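Local coordinates for alpha-glucosidase YIHQ (Escherichia coli, PDB 5AEG), which hydrolyses sulfoquinovosyl diacylglycerides, the plant sulfolipids, and simpler sulfoquinovosides such as sulfoquinovosyl glycerol, releasing sulfoquinovose for sulfoglycolysis, at residues Q74-H82 against S90-D98; F181-S189 against H196-F207. One frame throughout, in Å; residues are numbered along the deposited sequence.

Overall arrangement
Both contacts belong to the N-terminal galactose mutarotase-like beta domain of this family 31 glycoside hydrolase; each includes a beta hairpin, and contact 2 also reaches residues 203-207. Contact 1 lies at the outer part of the molecule, its centre about 34 Å from the centre of the chain; contact 2 is buried and much closer in, at about 13 Å. Their centres are about 22 Å apart, and their nearest atoms, about 9 Å apart, do not touch. Strands 103-109 and 221-228 lie between the two hairpins in strand order. Neither contact reaches the nucleophile Asp405 or the sulfoquinovoside-binding residues of the TIM-barrel domain, although the side chain of Gln184 in contact 2 hydrogen-bonds Gln462 of helix 461-464.

Contact 1. Residues Q74-H82 against S90-D98; sequences QSPDGWLIH and SATLNISAD
Trp79 and Ile95, then Ile81 and Leu93, are the hydrogen-bonded pairs of an antiparallel beta hairpin, and each pair closes with two backbone bonds. Trp79 N gives its hydrogen to Ile95 O at 2.8 Å, and Ile81 N to Leu93 O at an almost straight 171°; Ile95 N and Leu93 N return the bonds to Trp79 O and Ile81 O. CA-H...O contacts supplement them, as from Thr92 CA to Ile81 O.

Apolar contacts gather on the face of Trp79, Ile81, Leu93 and Ile95. Both isoleucines set CG1 anti to the carbonyl carbon (chi1 -49° in Ile81, -59° in Ile95), and their extended chains bring CD1 of Ile81 to 3.9 Å from CD1 of Ile95. Ile95 CG2 approaches Trp79 CE3 at 4.3 Å. Leu9 and Phe11 of strand 9-12 pack on this face, Phe11 stacking on the indole.

The other face, with Leu80, His82, Thr92 and Asn94, is mixed. Leu80 CD1 packs 3.3 Å from Asn94 OD1; His82 and Thr92 lie side by side, Thr92 CG2 3.9 Å from His82 ND1. Two waters bridge the segments. One accepts from Ser96 OG at 2.6 Å and donates to Ala97 O and to OD2 of Asp77, a poorly ordered loop residue; the other meets His82 ND1 in the ring plane and donates to Ala91 O.

The hairpin therefore has two unlike faces, one apolar and packed against neighbouring strands, the other mixed, with water-mediated links towards both ends of the contact.

Contact 2. Residues F181-S189 against H196-F207; sequences FFPQPTFVS and HVDNSCYMNFDF
The contact joins one end of the beta hairpin of strands 186-189 and 193-197 to a buried aromatic cluster of Phe187, Phe205 and Phe207; Pro185, just before the first strand, is the centre of an inverse gamma turn. At the hairpin's end Thr186 and His196 form a non-hydrogen-bonded antiparallel pair, but their side chains bond directly: Thr186 OG1 lies 2.7 Å from His196 ND1, at the edge of the imidazole and near its plane. Gln184 NE2 also donates to Thr186 OG1 at 2.9 Å, nearly in its own amide plane, so two bonds grip the hydroxyl. Gln184 OE1 is held by Gln462. Next along, Val197 N donates to Pro185 O at 2.9 Å, almost in line with the carbonyl.

The chain turns a corner at Pro185, and from there the contact reaches across to strand 203-206, consistent with the layered beta-sandwich of the mutarotase-like domain. The proline ring packs against that strand: CB lies 3.5 Å from Met203 CE and 3.7 Å from Phe205 CZ, the methionine chain, bent at chi3, crossing it at about a right angle.

Phe187 CG sits between its backbone N and carbonyl carbon (chi1 68°), which turns the ring toward Phe205 and Phe207. The edge of Phe207 points at the face of Phe187, planes at 70°, with Phe207 CE1 over the ring centre. Phe205 CE2 comes instead to the edge of Phe187, 3.8 Å from CD1. An alanine at Phe187 is likely to leave a gap in this buried cluster, taking away the face that receives Phe207 and the edge that Phe205 touches. Beyond the cluster, Phe205 packs on Leu215 and Leu148, and His213 meets Phe207 edge-to-face.

Contact 1. Residues Q74-H82 against S90-D98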
# COMPACT_ATOMS: atom_id res chain seq x y z
N GLN A 74 11.53 2.46 39.81
CA GLN A 74 10.30 1.63 39.78
C GLN A 74 9.09 2.53 39.70
O GLN A 74 9.05 3.61 40.29
CB GLN A 74 10.14 0.77 41.03
CG GLN A 74 10.88 -0.55 40.97
CD GLN A 74 10.35 -1.43 39.88
OE1 GLN A 74 9.19 -1.31 39.47
NE2 GLN A 74 11.19 -2.33 39.38
N SER A 75 8.13 2.09 38.92
CA SER A 75 6.95 2.87 38.58
C SER A 75 5.74 1.97 38.99
O SER A 75 5.92 0.75 39.27
CB SER A 75 7.03 3.22 37.06
OG SER A 75 5.90 3.89 36.54
N PRO A 76 4.51 2.56 39.09
CA PRO A 76 3.31 1.70 39.26
C PRO A 76 3.23 0.59 38.19
O PRO A 76 3.27 -0.62 38.51
CB PRO A 76 2.13 2.70 39.14
CG PRO A 76 2.73 4.02 38.72
CD PRO A 76 4.15 3.99 39.21
N ASP A 77 3.22 1.05 36.94
CA ASP A 77 3.10 0.23 35.75
C ASP A 77 4.37 -0.55 35.39
O ASP A 77 4.29 -1.68 34.93
CB ASP A 77 2.70 1.10 34.54
CG ASP A 77 1.34 1.75 34.71
OD1 ASP A 77 1.08 2.33 35.79
OD2 ASP A 77 0.53 1.68 33.75
N GLY A 78 5.54 0.05 35.57
CA GLY A 78 6.79 -0.65 35.27
C GLY A 78 8.01 0.14 35.72
O GLY A 78 8.33 0.15 36.93
N TRP A 79 8.64 0.85 34.77
CA TRP A 79 9.86 1.59 35.03
C TRP A 79 9.85 2.94 34.39
O TRP A 79 9.29 3.13 33.32
CB TRP A 79 11.08 0.85 34.53
CG TRP A 79 11.44 -0.36 35.30
CD1 TRP A 79 12.30 -0.44 36.38
CD2 TRP A 79 10.99 -1.68 35.04
NE1 TRP A 79 12.41 -1.75 36.78
CE2 TRP A 79 11.61 -2.53 35.99
CE3 TRP A 79 10.11 -2.23 34.11
CZ2 TRP A 79 11.39 -3.90 36.02
CZ3 TRP A 79 9.89 -3.60 34.14
CH2 TRP A 79 10.54 -4.42 35.09
N LEU A 80 10.55 3.86 35.03
CA LEU A 80 10.75 5.22 34.53
C LEU A 80 12.23 5.50 34.48
O LEU A 80 12.90 5.43 35.51
CB LEU A 80 10.00 6.24 35.38
CG LEU A 80 10.19 7.72 34.98
CD1 LEU A 80 9.63 8.00 33.60
CD2 LEU A 80 9.50 8.60 36.01
N ILE A 81 12.76 5.70 33.26
CA ILE A 81 14.15 6.08 33.04
C ILE A 81 14.27 7.58 32.75
O ILE A 81 13.63 8.12 31.83
CB ILE A 81 14.80 5.25 31.94
CG1 ILE A 81 14.50 3.78 32.22
CG2 ILE A 81 16.26 5.50 31.92
CD1 ILE A 81 15.15 2.80 31.29
N HIS A 82 15.03 8.24 33.62
CA HIS A 82 15.43 9.63 33.40
C HIS A 82 16.73 9.66 32.64
O HIS A 82 17.78 9.31 33.18
CB HIS A 82 15.59 10.38 34.69
CG HIS A 82 14.33 10.54 35.45
ND1 HIS A 82 13.52 11.66 35.32
CD2 HIS A 82 13.74 9.75 36.38
CE1 HIS A 82 12.48 11.53 36.12
NE2 HIS A 82 12.59 10.38 36.78
N SER A 90 17.48 16.67 29.04
CA SER A 90 16.99 15.43 29.53
C SER A 90 15.79 14.93 28.74
O SER A 90 15.11 15.71 27.98
CB SER A 90 16.59 15.59 31.03
OG SER A 90 15.58 16.52 31.14
N ALA A 91 15.49 13.66 28.97
CA ALA A 91 14.24 13.09 28.46
C ALA A 91 13.77 11.97 29.39
O ALA A 91 14.59 11.38 30.06
CB ALA A 91 14.49 12.49 27.05
N THR A 92 12.52 11.61 29.35
CA THR A 92 12.03 10.47 30.17
C THR A 92 11.49 9.35 29.28
O THR A 92 10.88 9.62 28.24
CB THR A 92 10.89 10.83 31.13
OG1 THR A 92 9.88 11.38 30.36
CG2 THR A 92 11.32 11.91 32.14
N LEU A 93 11.76 8.13 29.68
CA LEU A 93 11.23 6.94 28.99
C LEU A 93 10.49 6.12 30.00
O LEU A 93 11.08 5.66 31.00
CB LEU A 93 12.38 6.13 28.40
CG LEU A 93 11.98 4.76 27.81
CD1 LEU A 93 11.07 4.99 26.60
CD2 LEU A 93 13.16 3.91 27.48
N ASN A 94 9.19 6.02 29.82
CA ASN A 94 8.38 5.13 30.58
C ASN A 94 8.24 3.78 29.88
O ASN A 94 7.92 3.72 28.67
CB ASN A 94 6.99 5.73 30.81
CG ASN A 94 6.56 5.57 32.23
OD1 ASN A 94 6.79 6.48 33.03
ND2 ASN A 94 6.03 4.38 32.61
N ILE A 95 8.41 2.72 30.67
CA ILE A 95 8.37 1.33 30.22
C ILE A 95 7.28 0.65 31.02
O ILE A 95 7.27 0.70 32.31
CB ILE A 95 9.67 0.63 30.47
CG1 ILE A 95 10.79 1.34 29.77
CG2 ILE A 95 9.65 -0.87 30.06
CD1 ILE A 95 12.15 0.70 30.05
N SER A 96 6.35 0.05 30.28
CA SER A 96 5.16 -0.57 30.87
C SER A 96 4.62 -1.68 29.95
O SER A 96 5.08 -1.81 28.80
CB SER A 96 4.14 0.47 31.26
OG SER A 96 3.31 0.97 30.22
N ALA A 97 3.81 -2.58 30.52
CA ALA A 97 2.80 -3.39 29.76
C ALA A 97 1.55 -2.52 29.47
O ALA A 97 1.17 -1.65 30.27
CB ALA A 97 2.43 -4.66 30.51
N ASP A 98 0.95 -2.65 28.28
CA ASP A 98 -0.31 -1.94 28.00
C ASP A 98 -1.48 -2.87 28.39
O ASP A 98 -1.24 -4.00 28.93
CB ASP A 98 -0.38 -1.35 26.57
CG ASP A 98 -0.84 -2.37 25.47
OD1 ASP A 98 -0.95 -3.59 25.77
OD2 ASP A 98 -1.03 -1.93 24.30
O HOH W 1 0.77 1.43 30.62
O HOH W 2 15.02 12.98 32.90

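Contact 2. Residues F181-S189 against H196-F207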
# COMPACT_ATOMS: atom_id res chain seq x y z
N PHE A 181 3.78 5.71 -1.52
CA PHE A 181 2.59 6.33 -1.08
C PHE A 181 1.99 5.70 0.19
O PHE A 181 0.99 6.21 0.63
CB PHE A 181 1.52 6.47 -2.17
CG PHE A 181 1.53 5.39 -3.19
CD1 PHE A 181 1.34 4.09 -2.81
CD2 PHE A 181 1.79 5.69 -4.52
CE1 PHE A 181 1.47 3.05 -3.75
CE2 PHE A 181 1.86 4.65 -5.52
CZ PHE A 181 1.78 3.35 -5.08
N PHE A 182 2.58 4.62 0.73
CA PHE A 182 2.04 3.94 1.92
C PHE A 182 3.27 3.49 2.72
O PHE A 182 3.47 2.31 2.91
CB PHE A 182 1.12 2.79 1.52
CG PHE A 182 0.28 2.18 2.62
CD1 PHE A 182 0.54 2.37 4.01
CD2 PHE A 182 -0.71 1.31 2.26
CE1 PHE A 182 -0.25 1.75 4.94
CE2 PHE A 182 -1.56 0.72 3.21
CZ PHE A 182 -1.27 0.92 4.54
N PRO A 183 4.11 4.44 3.19
CA PRO A 183 5.10 4.06 4.18
C PRO A 183 4.36 3.94 5.52
O PRO A 183 3.30 4.54 5.70
CB PRO A 183 6.06 5.27 4.24
CG PRO A 183 5.12 6.44 3.94
CD PRO A 183 3.98 5.91 3.10
N GLN A 184 4.85 3.12 6.43
CA GLN A 184 4.19 3.02 7.73
C GLN A 184 5.29 2.71 8.77
O GLN A 184 6.16 1.91 8.50
CB GLN A 184 3.11 1.94 7.77
CG GLN A 184 2.26 2.07 9.07
CD GLN A 184 1.06 1.20 9.10
OE1 GLN A 184 0.23 1.28 8.21
NE2 GLN A 184 0.94 0.39 10.12
N PRO A 185 5.20 3.32 10.01
CA PRO A 185 6.25 3.14 11.04
C PRO A 185 5.99 1.90 11.88
O PRO A 185 5.77 1.99 13.09
CB PRO A 185 6.16 4.46 11.84
CG PRO A 185 4.75 4.80 11.75
CD PRO A 185 4.35 4.47 10.31
N THR A 186 6.01 0.75 11.21
CA THR A 186 5.54 -0.56 11.75
C THR A 186 6.44 -1.60 11.06
O THR A 186 6.59 -1.57 9.83
CB THR A 186 4.10 -0.83 11.38
OG1 THR A 186 3.30 0.25 11.84
CG2 THR A 186 3.59 -2.12 11.96
N PHE A 187 7.10 -2.49 11.81
CA PHE A 187 7.97 -3.49 11.22
C PHE A 187 7.89 -4.79 12.04
O PHE A 187 7.38 -4.80 13.19
CB PHE A 187 9.43 -3.02 10.99
CG PHE A 187 10.25 -2.78 12.21
CD1 PHE A 187 10.26 -1.53 12.83
CD2 PHE A 187 11.01 -3.80 12.81
CE1 PHE A 187 11.06 -1.30 13.92
CE2 PHE A 187 11.74 -3.56 13.93
CZ PHE A 187 11.77 -2.31 14.47
N VAL A 188 8.28 -5.86 11.36
CA VAL A 188 8.40 -7.23 11.92
C VAL A 188 9.83 -7.63 11.83
O VAL A 188 10.49 -7.55 10.79
CB VAL A 188 7.58 -8.22 11.12
CG1 VAL A 188 7.86 -9.66 11.46
CG2 VAL A 188 6.15 -7.96 11.39
N SER A 189 10.32 -8.22 12.92
CA SER A 189 11.66 -8.78 12.95
C SER A 189 11.57 -10.34 12.99
O SER A 189 10.61 -10.89 13.57
CB SER A 189 12.33 -8.36 14.31
OG SER A 189 13.54 -9.14 14.50
N HIS A 196 5.43 -1.13 16.50
CA HIS A 196 4.54 -0.14 15.92
C HIS A 196 4.70 1.22 16.63
O HIS A 196 4.67 1.28 17.88
CB HIS A 196 3.09 -0.56 16.02
CG HIS A 196 2.15 0.48 15.52
ND1 HIS A 196 2.14 0.88 14.20
CD2 HIS A 196 1.26 1.28 16.15
CE1 HIS A 196 1.25 1.84 14.03
NE2 HIS A 196 0.71 2.11 15.22
N VAL A 197 4.89 2.29 15.88
CA VAL A 197 5.16 3.63 16.45
C VAL A 197 3.92 4.50 16.15
O VAL A 197 3.40 4.59 15.01
CB VAL A 197 6.44 4.25 15.95
CG1 VAL A 197 6.67 5.68 16.48
CG2 VAL A 197 7.65 3.39 16.23
N ASP A 198 3.41 5.16 17.17
CA ASP A 198 2.15 5.90 17.01
C ASP A 198 2.34 7.18 16.24
O ASP A 198 1.40 7.69 15.63
CB ASP A 198 1.50 6.29 18.35
CG ASP A 198 0.83 5.15 19.03
OD1 ASP A 198 0.59 4.06 18.45
OD2 ASP A 198 0.47 5.36 20.19
N ASN A 199 3.50 7.73 16.23
CA ASN A 199 3.61 9.07 15.64
C ASN A 199 3.30 9.13 14.12
O ASN A 199 3.41 8.11 13.42
CB ASN A 199 5.04 9.47 15.79
CG ASN A 199 5.52 9.51 17.25
OD1 ASN A 199 5.39 8.51 17.98
ND2 ASN A 199 6.16 10.66 17.62
N SER A 200 3.03 10.31 13.60
CA SER A 200 2.89 10.53 12.13
C SER A 200 3.85 11.57 11.59
O SER A 200 3.79 11.95 10.43
CB SER A 200 1.44 10.85 11.78
OG SER A 200 1.11 12.11 12.33
N CYS A 201 4.80 12.03 12.40
CA CYS A 201 5.89 12.86 11.94
C CYS A 201 6.78 12.17 10.94
O CYS A 201 6.71 10.93 10.83
CB CYS A 201 6.73 13.35 13.14
SG CYS A 201 7.44 11.98 14.11
N TYR A 202 7.66 12.93 10.23
CA TYR A 202 8.76 12.33 9.49
C TYR A 202 9.51 11.36 10.38
O TYR A 202 9.78 11.70 11.55
CB TYR A 202 9.71 13.38 8.98
CG TYR A 202 10.87 12.81 8.22
CD1 TYR A 202 12.00 12.40 8.87
CD2 TYR A 202 10.79 12.55 6.80
CE1 TYR A 202 13.08 11.88 8.21
CE2 TYR A 202 11.89 12.00 6.13
CZ TYR A 202 13.01 11.67 6.83
OH TYR A 202 14.09 11.18 6.15
N MET A 203 9.84 10.18 9.86
CA MET A 203 10.71 9.22 10.58
C MET A 203 11.61 8.59 9.56
O MET A 203 11.33 8.61 8.40
CB MET A 203 9.84 8.15 11.27
CG MET A 203 9.07 8.70 12.45
SD MET A 203 8.11 7.40 13.31
CE MET A 203 6.54 7.85 12.79
N ASN A 204 12.72 8.04 10.01
CA ASN A 204 13.63 7.32 9.23
C ASN A 204 14.00 6.07 10.03
O ASN A 204 14.56 6.19 11.14
CB ASN A 204 14.90 8.12 8.94
CG ASN A 204 15.83 7.38 7.98
OD1 ASN A 204 15.92 6.18 8.00
ND2 ASN A 204 16.53 8.10 7.18
N PHE A 205 13.71 4.92 9.49
CA PHE A 205 14.00 3.61 10.16
C PHE A 205 15.20 3.02 9.53
O PHE A 205 15.16 2.64 8.34
CB PHE A 205 12.78 2.67 10.09
CG PHE A 205 11.66 2.94 11.09
CD1 PHE A 205 11.50 4.16 11.74
CD2 PHE A 205 10.69 1.97 11.26
CE1 PHE A 205 10.45 4.35 12.59
CE2 PHE A 205 9.65 2.15 12.18
CZ PHE A 205 9.51 3.35 12.82
N ASP A 206 16.34 2.95 10.27
CA ASP A 206 17.59 2.57 9.68
C ASP A 206 17.90 1.13 10.14
O ASP A 206 18.15 0.84 11.31
CB ASP A 206 18.68 3.56 10.05
CG ASP A 206 20.00 3.23 9.44
OD1 ASP A 206 20.13 2.28 8.64
OD2 ASP A 206 20.94 3.97 9.68
N PHE A 207 17.87 0.22 9.18
CA PHE A 207 18.11 -1.19 9.43
C PHE A 207 19.47 -1.65 8.93
O PHE A 207 19.67 -2.85 8.70
CB PHE A 207 16.94 -2.03 8.82
CG PHE A 207 15.60 -1.70 9.37
CD1 PHE A 207 15.28 -1.92 10.70
CD2 PHE A 207 14.62 -1.12 8.56
CE1 PHE A 207 14.04 -1.64 11.17
CE2 PHE A 207 13.41 -0.79 9.03
CZ PHE A 207 13.10 -1.05 10.35